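Local structure of putative lipoprotein (Bacteroides ovatus, 3OQQ) at residues A[143-148]-A[396-402]; A[403-408]-A[422-427]; A[126-132]-A[384-390]. The protein is of unknown function but is probably an extracellular lipoprotein that binds calcium ions in the loops of a beta-rich fold. All blocks are in the same frame, centred on the assembly; numbering follows the deposited sequence.

In the fold
From the N terminus, strand 122-131 first contributes 126-132 to interaction 3, and the loop that follows it contributes 143-148 to interaction 1. Their partners come some 250 residues later in the same order, 384-390 and then 396-402, so the two contacts cross along the chain. Interaction 2 follows in series, closing a short 13-residue loop between 403-408 and 422-427. Interactions 1 and 3 also share a calcium ion, ligated by Asp146 and Glu132, while interactions 1 and 2 both draw on helix 401-404, and Trp422 of interaction 2 packs on Leu388 of interaction 3. Together they tie the C-terminal region to strand 122-131 and its calcium-binding loop.

Interaction 1: residues A[143-148]-A[396-402]; sequences YDEDFN and YERVPFR. With CA (calcium ion), chain B; CA (calcium ion), chain C; ACT (acetate ion), chain F.
Asp146 and Glu397 meet as fellow ligands in a two-calcium site, where the loop 143-148 faces the type II turn 396-399 and the start of helix 401-404. Each carboxylate chelates the chain B calcium through both oxygens, with Asp146 OD2 and Glu397 OE1 each 2.4 Å from the metal. Asp146 OD1 also reaches the chain C calcium, at 2.5 Å, so this one carboxylate bridges the pair. Asn148, Asp149, Gly186 and a water complete the chain B shell. With chi1 at 56°, Asp146 tucks its CG between its own backbone N and carbonyl carbon, and the turn then fixes the group: Arg398 N donates to Asp146 OD2 over 2.8 Å on the anti side of the carboxylate.

Tight packing continues into the helix start. Phe401 N binds Glu145 O at 2.8 Å and Arg402 N binds Tyr143 O, so two amides of the first helical turn anchor the loop. Alongside, the buried rings of Phe147 and Phe401 meet obliquely, planes 58° apart, with Phe147 CB 3.8 Å from Phe401 CD1.

Toward solvent the hold slackens. Arg402 NH1 makes only weak, long hydrogen bonds to the Asp144 carboxylate in a salt bridge, and the placing of Asp144 OD1 is doubtful. The side chain of Arg398 is exposed. Tyr143, which also packs on helix 408-413, turns its ring edge to one face of the guanidinium, the planes inclined at 65° and Tyr143 CE1 3.6 Å from Arg402 CZ. At the far margin Tyr396 OH donates to ACT O of an acetate ion, probably from the crystallisation liquor, 2.7 Å away.

Interaction 2: residues A[403-408]-A[422-427]; sequences EAYPDF and WYENFV
Ala404 O, at the close of helix 401-404, accepts Val427 N at 2.9 Å, after which a type I turn from Tyr405 to Phe408 carries the chain past the 3-10 segment 422-424. One water joins the two backbones: it accepts from Asp407 N and donates to Trp422 O and Asn425 O.

Trp422 is the member common to both ring pairs of an aromatic cluster with Tyr405 and Phe408; chi1 of 62° turns its indole so that its rim meets one ring and a face meets the other. The indole edge points at the face of Tyr405 in an offset edge-to-face pair, planes at 89°, and Trp422 CZ3 stands 3.6 Å from Tyr405 CG. Phe408 instead presents its own edge to an indole face, bringing Phe408 CD1 to 3.5 Å from Trp422 CH2. Tyr405 also sets its ring edge against the opposing backbone, with Tyr405 CE1 3.2 Å from Tyr423 O, and packs Tyr405 CE1 on Phe426 CB. On the outer side, Asn425 ND2 donates to Asp407 OD2 over 2.9 Å, approaching from well above the carboxylate plane; nearby, Pro406 CG rests 3.8 Å from Val427 CG2.

The cluster extends into its surroundings through Phe401, whose ring meets those of Tyr405 and Phe408, and through Trp411 of helix 408-413, which meets Trp422. Tyr405 OH is hydrogen-bonded to Arg393 O, while Ala404, Tyr405 and Phe426 lean on Thr431, so the contact joins the end of helix 401-404 and the start of helix 408-413 to the 422-427 loop, with strand 431-432 alongside.

Interaction 3: residues A[126-132]-A[384-390]; sequences TGVVMFE and WGVKLPV. With CA (calcium ion), chain C.
Val128, Met130, Val386 and Leu388 form an apolar patch on one face of an antiparallel strand pair, 126-131 against 385-388. The selenomethionine Met130 runs extended beyond CG and crosses Leu388 at about a right angle, its SE atom 3.9 Å from Leu388 CD1. Val128 CG1, held between its own backbone N and carbonyl carbon (chi1 67°), touches Leu388 CB at 3.7 Å, and Met130 CB packs against Val386 CG2. The opposite face carries Val129, Phe131 and Lys387; there Phe131 brings its ring obliquely alongside the backbone of Gly385, with Phe131 CD1 3.8 Å from Gly385 CA.

Between these faces the backbones pair regularly, the strand axes lying 161° apart in direction. Val128 and Leu388 exchange two hydrogen bonds, Val128 N to Leu388 O being 2.7 Å; Met130 and Val386 do the same. Strand 150-161 pairs with the other edge of 122-131, so this segment is an interior strand.

Outward, polar groups take over. From the face of Val129 and Phe131, Lys387 carries its amino group away, bent at chi3, to Gln333 OE1 and Thr330 OG1. Past Pro389, a water donates to Thr126 O and accepts from Val390 N. At the other end Glu132 N continues the ladder to Trp384 O at 2.7 Å, while Trp384 NE1 is hydrogen-bonded to Ile137 O. The Glu132 carboxylate leaves the pair to chelate a calcium ion also held by Asp146 and Asp149: Glu132 OE2, which accepts from Phe147 N as well, lies 2.2 Å from the metal and Glu132 OE1 2.5 Å.

Interaction 1: residues A[143-148]-A[396-402]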
loop_
_atom_site.group_PDB
_atom_site.type_symbol
_atom_site.label_atom_id
_atom_site.label_comp_id
_atom_site.label_asym_id
_atom_site.label_seq_id
_atom_site.Cartn_x
_atom_site.Cartn_y
_atom_site.Cartn_z
ATOM N N TYR A 143 -0.688 14.211 -17.378
ATOM C CA TYR A 143 -0.563 12.775 -17.642
ATOM C C TYR A 143 0.414 12.499 -18.815
ATOM O O TYR A 143 0.528 11.372 -19.261
ATOM C CB TYR A 143 -1.938 12.136 -17.863
ATOM C CG TYR A 143 -2.945 13.066 -18.495
ATOM C CD1 TYR A 143 -2.795 13.502 -19.810
ATOM C CD2 TYR A 143 -4.059 13.500 -17.787
ATOM C CE1 TYR A 143 -3.733 14.347 -20.404
ATOM C CE2 TYR A 143 -5.008 14.336 -18.375
ATOM C CZ TYR A 143 -4.840 14.758 -19.684
ATOM O OH TYR A 143 -5.752 15.617 -20.248
ATOM N N ASP A 144 1.148 13.528 -19.264
ATOM C CA ASP A 144 2.231 13.451 -20.239
ATOM C C ASP A 144 3.561 13.208 -19.468
ATOM O O ASP A 144 4.601 12.934 -20.070
ATOM C CB ASP A 144 2.298 14.717 -21.113
ATOM C CG ASP A 144 1.533 14.595 -22.424
ATOM O OD1 ASP A 144 1.283 13.453 -22.867
ATOM O OD2 ASP A 144 1.248 15.630 -23.034
ATOM N N GLU A 145 3.507 13.301 -18.120
ATOM C CA GLU A 145 4.622 12.948 -17.225
ATOM C C GLU A 145 4.746 11.435 -17.259
ATOM O O GLU A 145 3.771 10.779 -17.638
ATOM C CB GLU A 145 4.376 13.451 -15.771
ATOM C CG GLU A 145 4.221 14.963 -15.607
ATOM C CD GLU A 145 5.405 15.868 -15.886
ATOM O OE1 GLU A 145 6.424 15.396 -16.437
ATOM O OE2 GLU A 145 5.291 17.078 -15.588
ATOM N N ASP A 146 5.915 10.866 -16.883
ATOM C CA ASP A 146 6.098 9.418 -16.966
ATOM C C ASP A 146 5.596 8.633 -15.717
ATOM O O ASP A 146 5.394 7.413 -15.815
ATOM C CB ASP A 146 7.562 9.036 -17.321
ATOM C CG ASP A 146 8.710 9.540 -16.446
ATOM O OD1 ASP A 146 8.441 10.148 -15.385
ATOM O OD2 ASP A 146 9.872 9.318 -16.821
ATOM N N PHE A 147 5.392 9.314 -14.576
ATOM C CA PHE A 147 4.904 8.724 -13.311
ATOM C C PHE A 147 5.731 7.509 -12.858
ATOM O O PHE A 147 5.172 6.557 -12.314
ATOM C CB PHE A 147 3.404 8.358 -13.373
ATOM C CG PHE A 147 2.530 9.556 -13.075
ATOM C CD1 PHE A 147 2.187 10.461 -14.086
ATOM C CD2 PHE A 147 2.092 9.812 -11.774
ATOM C CE1 PHE A 147 1.412 11.594 -13.802
ATOM C CE2 PHE A 147 1.315 10.942 -11.489
ATOM C CZ PHE A 147 0.989 11.830 -12.501
ATOM N N ASN A 148 7.054 7.558 -13.034
ATOM C CA ASN A 148 7.884 6.434 -12.574
ATOM C C ASN A 148 9.024 6.940 -11.688
ATOM O O ASN A 148 9.957 6.193 -11.412
ATOM C CB ASN A 148 8.423 5.631 -13.762
ATOM C CG ASN A 148 9.399 6.450 -14.565
ATOM O OD1 ASN A 148 9.755 7.554 -14.161
ATOM N ND2 ASN A 148 9.877 5.928 -15.677
ATOM N N TYR A 396 8.486 3.317 -19.120
ATOM C CA TYR A 396 9.907 3.549 -19.422
ATOM C C TYR A 396 10.170 5.041 -19.232
ATOM O O TYR A 396 9.231 5.836 -19.341
ATOM C CB TYR A 396 10.246 3.132 -20.871
ATOM C CG TYR A 396 10.486 1.654 -21.045
ATOM C CD1 TYR A 396 11.641 1.053 -20.554
ATOM C CD2 TYR A 396 9.599 0.866 -21.770
ATOM C CE1 TYR A 396 11.863 -0.312 -20.703
ATOM C CE2 TYR A 396 9.822 -0.496 -21.945
ATOM C CZ TYR A 396 10.952 -1.084 -21.396
ATOM O OH TYR A 396 11.186 -2.424 -21.556
ATOM N N GLU A 397 11.413 5.419 -18.911
ATOM C CA GLU A 397 11.780 6.814 -18.672
ATOM C C GLU A 397 11.374 7.719 -19.832
ATOM O O GLU A 397 11.613 7.384 -21.001
ATOM C CB GLU A 397 13.284 6.946 -18.395
ATOM C CG GLU A 397 13.674 8.267 -17.727
ATOM C CD GLU A 397 12.918 8.716 -16.489
ATOM O OE1 GLU A 397 12.294 7.868 -15.809
ATOM O OE2 GLU A 397 12.972 9.928 -16.178
ATOM N N ARG A 398 10.740 8.873 -19.485
ATOM C CA ARG A 398 10.260 9.934 -20.386
ATOM C C ARG A 398 9.129 9.472 -21.324
ATOM O O ARG A 398 8.747 10.219 -22.223
ATOM C CB ARG A 398 11.413 10.559 -21.194
ATOM C CG ARG A 398 12.279 11.531 -20.358
ATOM C CD ARG A 398 13.487 12.036 -21.146
ATOM N NE ARG A 398 14.330 10.929 -21.613
ATOM C CZ ARG A 398 15.317 10.374 -20.907
ATOM N NH1 ARG A 398 15.631 10.842 -19.702
ATOM N NH2 ARG A 398 16.005 9.357 -21.408
ATOM N N VAL A 399 8.548 8.289 -21.092
ATOM C CA VAL A 399 7.386 7.855 -21.869
ATOM C C VAL A 399 6.143 8.453 -21.175
ATOM O O VAL A 399 5.932 8.170 -19.985
ATOM C CB VAL A 399 7.282 6.307 -22.033
ATOM C CG1 VAL A 399 5.916 5.899 -22.577
ATOM C CG2 VAL A 399 8.397 5.761 -22.920
ATOM N N PRO A 400 5.315 9.271 -21.876
ATOM C CA PRO A 400 4.105 9.823 -21.227
ATOM C C PRO A 400 3.210 8.718 -20.663
ATOM O O PRO A 400 2.953 7.741 -21.363
ATOM C CB PRO A 400 3.402 10.580 -22.368
ATOM C CG PRO A 400 4.484 10.911 -23.338
ATOM C CD PRO A 400 5.410 9.705 -23.288
ATOM N N PHE A 401 2.741 8.863 -19.405
ATOM C CA PHE A 401 1.879 7.862 -18.748
ATOM C C PHE A 401 0.657 7.502 -19.610
ATOM O O PHE A 401 0.398 6.321 -19.807
ATOM C CB PHE A 401 1.437 8.317 -17.346
ATOM C CG PHE A 401 0.962 7.149 -16.504
ATOM C CD1 PHE A 401 1.859 6.179 -16.058
ATOM C CD2 PHE A 401 -0.382 6.985 -16.214
ATOM C CE1 PHE A 401 1.413 5.078 -15.310
ATOM C CE2 PHE A 401 -0.829 5.887 -15.454
ATOM C CZ PHE A 401 0.069 4.949 -14.999
ATOM N N ARG A 402 -0.029 8.511 -20.204
ATOM C CA ARG A 402 -1.200 8.351 -21.081
ATOM C C ARG A 402 -0.859 7.502 -22.370
ATOM O O ARG A 402 -1.772 6.953 -22.989
ATOM C CB ARG A 402 -1.753 9.736 -21.467
ATOM C CG ARG A 402 -0.948 10.404 -22.577
ATOM C CD ARG A 402 -1.120 11.883 -22.675
ATOM N NE ARG A 402 -2.417 12.255 -23.205
ATOM C CZ ARG A 402 -2.706 13.458 -23.690
ATOM N NH1 ARG A 402 -1.769 14.399 -23.758
ATOM N NH2 ARG A 402 -3.928 13.726 -24.122
HETATM CA CA CA B . 10.981 9.542 -14.677
HETATM CA CA CA C . 8.644 12.307 -14.090
HETATM C C ACT F . 9.363 -3.844 -24.121
HETATM O O ACT F . 9.128 -3.576 -22.901
HETATM O OXT ACT F . 8.845 -4.835 -24.727
HETATM C CH3 ACT F . 10.300 -2.941 -24.888
HETATM O O HOH W 1 7.901 13.160 -16.228
HETATM O O HOH W 2 10.870 12.207 -14.867
HETATM O O HOH W 3 9.733 14.356 -13.549
#

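Interaction 2: residues A[403-408]-A[422-427]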
loop_
_atom_site.group_PDB
_atom_site.type_symbol
_atom_site.label_atom_id
_atom_site.label_comp_id
_atom_site.label_asym_id
_atom_site.label_seq_id
_atom_site.Cartn_x
_atom_site.Cartn_y
_atom_site.Cartn_z
ATOM N N GLU A 403 0.436 7.411 -22.760
ATOM C CA GLU A 403 0.870 6.576 -23.904
ATOM C C GLU A 403 1.104 5.138 -23.450
ATOM O O GLU A 403 0.782 4.215 -24.187
ATOM C CB GLU A 403 2.121 7.149 -24.592
ATOM C CG GLU A 403 1.819 8.425 -25.359
ATOM C CD GLU A 403 2.930 8.985 -26.219
ATOM O OE1 GLU A 403 3.834 8.217 -26.615
ATOM O OE2 GLU A 403 2.888 10.202 -26.507
ATOM N N ALA A 404 1.640 4.939 -22.229
ATOM C CA ALA A 404 1.794 3.608 -21.629
ATOM C C ALA A 404 0.412 3.010 -21.335
ATOM O O ALA A 404 0.231 1.795 -21.464
ATOM C CB ALA A 404 2.603 3.704 -20.337
ATOM N N TYR A 405 -0.565 3.883 -20.930
ATOM C CA TYR A 405 -1.939 3.498 -20.604
ATOM C C TYR A 405 -2.932 4.306 -21.478
ATOM O O TYR A 405 -3.374 5.377 -21.045
ATOM C CB TYR A 405 -2.205 3.668 -19.070
ATOM C CG TYR A 405 -1.446 2.628 -18.281
ATOM C CD1 TYR A 405 -1.975 1.354 -18.083
ATOM C CD2 TYR A 405 -0.139 2.867 -17.854
ATOM C CE1 TYR A 405 -1.238 0.354 -17.448
ATOM C CE2 TYR A 405 0.618 1.869 -17.246
ATOM C CZ TYR A 405 0.063 0.612 -17.046
ATOM O OH TYR A 405 0.809 -0.390 -16.486
ATOM N N PRO A 406 -3.321 3.796 -22.692
ATOM C CA PRO A 406 -4.203 4.591 -23.585
ATOM C C PRO A 406 -5.623 4.862 -23.072
ATOM O O PRO A 406 -6.294 5.724 -23.626
ATOM C CB PRO A 406 -4.259 3.756 -24.879
ATOM C CG PRO A 406 -3.043 2.877 -24.824
ATOM C CD PRO A 406 -2.848 2.567 -23.367
ATOM N N ASP A 407 -6.107 4.117 -22.069
ATOM C CA ASP A 407 -7.445 4.367 -21.515
ATOM C C ASP A 407 -7.411 5.233 -20.239
ATOM O O ASP A 407 -8.473 5.516 -19.668
ATOM C CB ASP A 407 -8.145 3.048 -21.240
ATOM C CG ASP A 407 -8.465 2.308 -22.522
ATOM O OD1 ASP A 407 -8.624 2.974 -23.566
ATOM O OD2 ASP A 407 -8.563 1.077 -22.475
ATOM N N PHE A 408 -6.200 5.647 -19.787
ATOM C CA PHE A 408 -6.027 6.454 -18.567
ATOM C C PHE A 408 -6.824 7.766 -18.622
ATOM O O PHE A 408 -7.603 8.014 -17.701
ATOM C CB PHE A 408 -4.540 6.762 -18.286
ATOM C CG PHE A 408 -4.254 7.537 -17.008
ATOM C CD1 PHE A 408 -4.497 6.972 -15.759
ATOM C CD2 PHE A 408 -3.725 8.822 -17.057
ATOM C CE1 PHE A 408 -4.219 7.680 -14.586
ATOM C CE2 PHE A 408 -3.427 9.515 -15.883
ATOM C CZ PHE A 408 -3.662 8.936 -14.655
ATOM N N TRP A 422 -8.724 0.576 -16.700
ATOM C CA TRP A 422 -7.775 1.185 -17.625
ATOM C C TRP A 422 -6.360 0.622 -17.460
ATOM O O TRP A 422 -5.644 0.546 -18.462
ATOM C CB TRP A 422 -7.743 2.714 -17.448
ATOM C CG TRP A 422 -7.297 3.149 -16.086
ATOM C CD1 TRP A 422 -8.089 3.407 -15.008
ATOM C CD2 TRP A 422 -5.943 3.353 -15.650
ATOM N NE1 TRP A 422 -7.319 3.806 -13.942
ATOM C CE2 TRP A 422 -5.998 3.790 -14.309
ATOM C CE3 TRP A 422 -4.682 3.244 -16.280
ATOM C CZ2 TRP A 422 -4.837 4.057 -13.555
ATOM C CZ3 TRP A 422 -3.534 3.468 -15.524
ATOM C CH2 TRP A 422 -3.621 3.916 -14.191
ATOM N N TYR A 423 -5.967 0.267 -16.196
ATOM C CA TYR A 423 -4.640 -0.242 -15.797
ATOM C C TYR A 423 -4.346 -1.623 -16.392
ATOM O O TYR A 423 -3.181 -2.011 -16.465
ATOM C CB TYR A 423 -4.498 -0.292 -14.268
ATOM C CG TYR A 423 -5.718 -0.865 -13.574
ATOM C CD1 TYR A 423 -5.954 -2.236 -13.556
ATOM C CD2 TYR A 423 -6.622 -0.038 -12.920
ATOM C CE1 TYR A 423 -7.098 -2.765 -12.961
ATOM C CE2 TYR A 423 -7.746 -0.561 -12.282
ATOM C CZ TYR A 423 -7.986 -1.926 -12.318
ATOM O OH TYR A 423 -9.095 -2.454 -11.698
ATOM N N GLU A 424 -5.396 -2.350 -16.829
ATOM C CA GLU A 424 -5.269 -3.645 -17.484
ATOM C C GLU A 424 -4.838 -3.450 -18.955
ATOM O O GLU A 424 -4.372 -4.404 -19.589
ATOM C CB GLU A 424 -6.606 -4.428 -17.424
ATOM C CG GLU A 424 -6.963 -4.941 -16.042
ATOM C CD GLU A 424 -8.151 -5.873 -15.897
ATOM O OE1 GLU A 424 -8.879 -6.098 -16.890
ATOM O OE2 GLU A 424 -8.369 -6.361 -14.767
ATOM N N ASN A 425 -5.023 -2.240 -19.510
ATOM C CA ASN A 425 -4.685 -2.003 -20.918
ATOM C C ASN A 425 -3.355 -1.253 -21.031
ATOM O O ASN A 425 -3.335 -0.051 -21.258
ATOM C CB ASN A 425 -5.830 -1.265 -21.664
ATOM C CG ASN A 425 -5.558 -1.015 -23.145
ATOM O OD1 ASN A 425 -4.784 -1.718 -23.806
ATOM N ND2 ASN A 425 -6.195 -0.013 -23.708
ATOM N N PHE A 426 -2.242 -1.969 -20.838
ATOM C CA PHE A 426 -0.920 -1.352 -20.928
ATOM C C PHE A 426 -0.309 -1.659 -22.276
ATOM O O PHE A 426 -0.641 -2.669 -22.872
ATOM C CB PHE A 426 -0.003 -1.860 -19.788
ATOM C CG PHE A 426 0.256 -3.356 -19.816
ATOM C CD1 PHE A 426 -0.609 -4.239 -19.181
ATOM C CD2 PHE A 426 1.355 -3.875 -20.486
ATOM C CE1 PHE A 426 -0.379 -5.612 -19.218
ATOM C CE2 PHE A 426 1.574 -5.252 -20.539
ATOM C CZ PHE A 426 0.710 -6.109 -19.896
ATOM N N VAL A 427 0.607 -0.818 -22.748
ATOM C CA VAL A 427 1.339 -1.059 -23.994
ATOM C C VAL A 427 2.679 -1.651 -23.566
ATOM O O VAL A 427 3.436 -0.998 -22.829
ATOM C CB VAL A 427 1.492 0.231 -24.824
ATOM C CG1 VAL A 427 2.338 -0.006 -26.066
ATOM C CG2 VAL A 427 0.124 0.803 -25.192
HETATM O O HOH W 4 -0.314 -3.235 -15.974
HETATM O O HOH W 5 -4.979 2.115 -20.497
#

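Interaction 3: residues A[126-132]-A[384-390]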
loop_
_atom_site.group_PDB
_atom_site.type_symbol
_atom_site.label_atom_id
_atom_site.label_comp_id
_atom_site.label_asym_id
_atom_site.label_seq_id
_atom_site.Cartn_x
_atom_site.Cartn_y
_atom_site.Cartn_z
ATOM N N THR A 126 -3.264 -4.271 -0.929
ATOM C CA THR A 126 -1.984 -4.143 -1.641
ATOM C C THR A 126 -2.196 -3.288 -2.901
ATOM O O THR A 126 -3.314 -3.180 -3.401
ATOM C CB THR A 126 -1.355 -5.538 -1.932
ATOM O OG1 THR A 126 -0.070 -5.372 -2.532
ATOM C CG2 THR A 126 -2.240 -6.447 -2.804
ATOM N N GLY A 127 -1.127 -2.662 -3.370
ATOM C CA GLY A 127 -1.151 -1.834 -4.563
ATOM C C GLY A 127 0.242 -1.376 -4.934
ATOM O O GLY A 127 1.232 -1.765 -4.308
ATOM N N VAL A 128 0.323 -0.554 -5.962
ATOM C CA VAL A 128 1.585 0.033 -6.401
ATOM C C VAL A 128 1.401 1.534 -6.391
ATOM O O VAL A 128 0.378 2.039 -6.855
ATOM C CB VAL A 128 2.154 -0.504 -7.759
ATOM C CG1 VAL A 128 1.278 -0.110 -8.959
ATOM C CG2 VAL A 128 3.612 -0.047 -7.949
ATOM N N VAL A 129 2.371 2.233 -5.819
ATOM C CA VAL A 129 2.324 3.680 -5.732
ATOM C C VAL A 129 3.283 4.223 -6.760
ATOM O O VAL A 129 4.435 3.780 -6.843
ATOM C CB VAL A 129 2.621 4.205 -4.312
ATOM C CG1 VAL A 129 2.633 5.724 -4.296
ATOM C CG2 VAL A 129 1.599 3.681 -3.315
HETATM N N MSE A 130 2.802 5.184 -7.549
HETATM C CA MSE A 130 3.603 5.809 -8.592
HETATM C C MSE A 130 3.599 7.284 -8.411
HETATM O O MSE A 130 2.546 7.893 -8.481
HETATM C CB MSE A 130 3.082 5.423 -9.983
HETATM C CG MSE A 130 3.237 3.952 -10.253
HETATM SE SE MSE A 130 2.918 3.576 -12.117
HETATM C CE MSE A 130 2.872 1.660 -11.955
ATOM N N PHE A 131 4.793 7.869 -8.234
ATOM C CA PHE A 131 4.925 9.302 -8.000
ATOM C C PHE A 131 5.712 10.016 -9.053
ATOM O O PHE A 131 6.632 9.449 -9.631
ATOM C CB PHE A 131 5.642 9.545 -6.661
ATOM C CG PHE A 131 4.722 9.731 -5.507
ATOM C CD1 PHE A 131 4.046 10.939 -5.320
ATOM C CD2 PHE A 131 4.543 8.718 -4.571
ATOM C CE1 PHE A 131 3.202 11.118 -4.225
ATOM C CE2 PHE A 131 3.665 8.892 -3.493
ATOM C CZ PHE A 131 3.013 10.088 -3.324
ATOM N N GLU A 132 5.371 11.302 -9.239
ATOM C CA GLU A 132 6.074 12.333 -10.000
ATOM C C GLU A 132 6.866 13.127 -8.955
ATOM O O GLU A 132 6.359 13.347 -7.858
ATOM C CB GLU A 132 5.099 13.212 -10.806
ATOM C CG GLU A 132 4.937 12.749 -12.255
ATOM C CD GLU A 132 6.246 12.698 -13.022
ATOM O OE1 GLU A 132 6.862 13.773 -13.189
ATOM O OE2 GLU A 132 6.673 11.594 -13.434
ATOM N N TRP A 384 0.250 14.386 -8.510
ATOM C CA TRP A 384 1.661 14.054 -8.643
ATOM C C TRP A 384 1.883 12.604 -8.194
ATOM O O TRP A 384 3.014 12.158 -8.169
ATOM C CB TRP A 384 2.567 15.011 -7.837
ATOM C CG TRP A 384 2.881 16.286 -8.553
ATOM C CD1 TRP A 384 3.968 16.545 -9.341
ATOM C CD2 TRP A 384 2.073 17.478 -8.572
ATOM N NE1 TRP A 384 3.894 17.832 -9.839
ATOM C CE2 TRP A 384 2.754 18.433 -9.365
ATOM C CE3 TRP A 384 0.824 17.821 -8.013
ATOM C CZ2 TRP A 384 2.261 19.721 -9.566
ATOM C CZ3 TRP A 384 0.337 19.100 -8.214
ATOM C CH2 TRP A 384 1.046 20.030 -8.992
ATOM N N GLY A 385 0.804 11.895 -7.864
ATOM C CA GLY A 385 0.873 10.497 -7.452
ATOM C C GLY A 385 -0.426 9.736 -7.617
ATOM O O GLY A 385 -1.510 10.292 -7.418
ATOM N N VAL A 386 -0.318 8.435 -7.932
ATOM C CA VAL A 386 -1.467 7.536 -8.092
ATOM C C VAL A 386 -1.205 6.209 -7.361
ATOM O O VAL A 386 -0.062 5.774 -7.236
ATOM C CB VAL A 386 -1.861 7.305 -9.585
ATOM C CG1 VAL A 386 -2.482 8.561 -10.195
ATOM C CG2 VAL A 386 -0.678 6.825 -10.427
ATOM N N LYS A 387 -2.271 5.596 -6.847
ATOM C CA LYS A 387 -2.208 4.318 -6.145
ATOM C C LYS A 387 -3.033 3.335 -6.960
ATOM O O LYS A 387 -4.242 3.521 -7.169
ATOM C CB LYS A 387 -2.711 4.466 -4.712
ATOM C CG LYS A 387 -2.517 3.223 -3.855
ATOM C CD LYS A 387 -2.840 3.569 -2.406
ATOM C CE LYS A 387 -4.301 3.447 -2.068
ATOM N NZ LYS A 387 -4.542 3.741 -0.631
ATOM N N LEU A 388 -2.352 2.304 -7.453
ATOM C CA LEU A 388 -2.900 1.378 -8.437
ATOM C C LEU A 388 -2.899 -0.088 -8.003
ATOM O O LEU A 388 -2.126 -0.445 -7.116
ATOM C CB LEU A 388 -2.006 1.524 -9.715
ATOM C CG LEU A 388 -1.699 2.961 -10.203
ATOM C CD1 LEU A 388 -0.854 2.953 -11.431
ATOM C CD2 LEU A 388 -2.979 3.746 -10.512
ATOM N N PRO A 389 -3.643 -0.988 -8.705
ATOM C CA PRO A 389 -3.516 -2.435 -8.413
ATOM C C PRO A 389 -2.054 -2.857 -8.495
ATOM O O PRO A 389 -1.297 -2.329 -9.321
ATOM C CB PRO A 389 -4.385 -3.072 -9.496
ATOM C CG PRO A 389 -5.435 -2.032 -9.758
ATOM C CD PRO A 389 -4.630 -0.769 -9.799
ATOM N N VAL A 390 -1.638 -3.746 -7.599
ATOM C CA VAL A 390 -0.223 -4.101 -7.375
ATOM C C VAL A 390 0.500 -4.577 -8.655
ATOM O O VAL A 390 1.660 -4.213 -8.855
ATOM C CB VAL A 390 -0.020 -5.076 -6.184
ATOM C CG1 VAL A 390 -0.671 -6.440 -6.441
ATOM C CG2 VAL A 390 1.463 -5.201 -5.811
HETATM CA CA CA C . 8.644 12.307 -14.090
HETATM O O HOH W 6 -3.641 -4.606 -5.984
HETATM O O HOH W 2 10.870 12.207 -14.867
HETATM O O HOH W 3 9.733 14.356 -13.549
HETATM O O HOH W 1 7.901 13.160 -16.228
#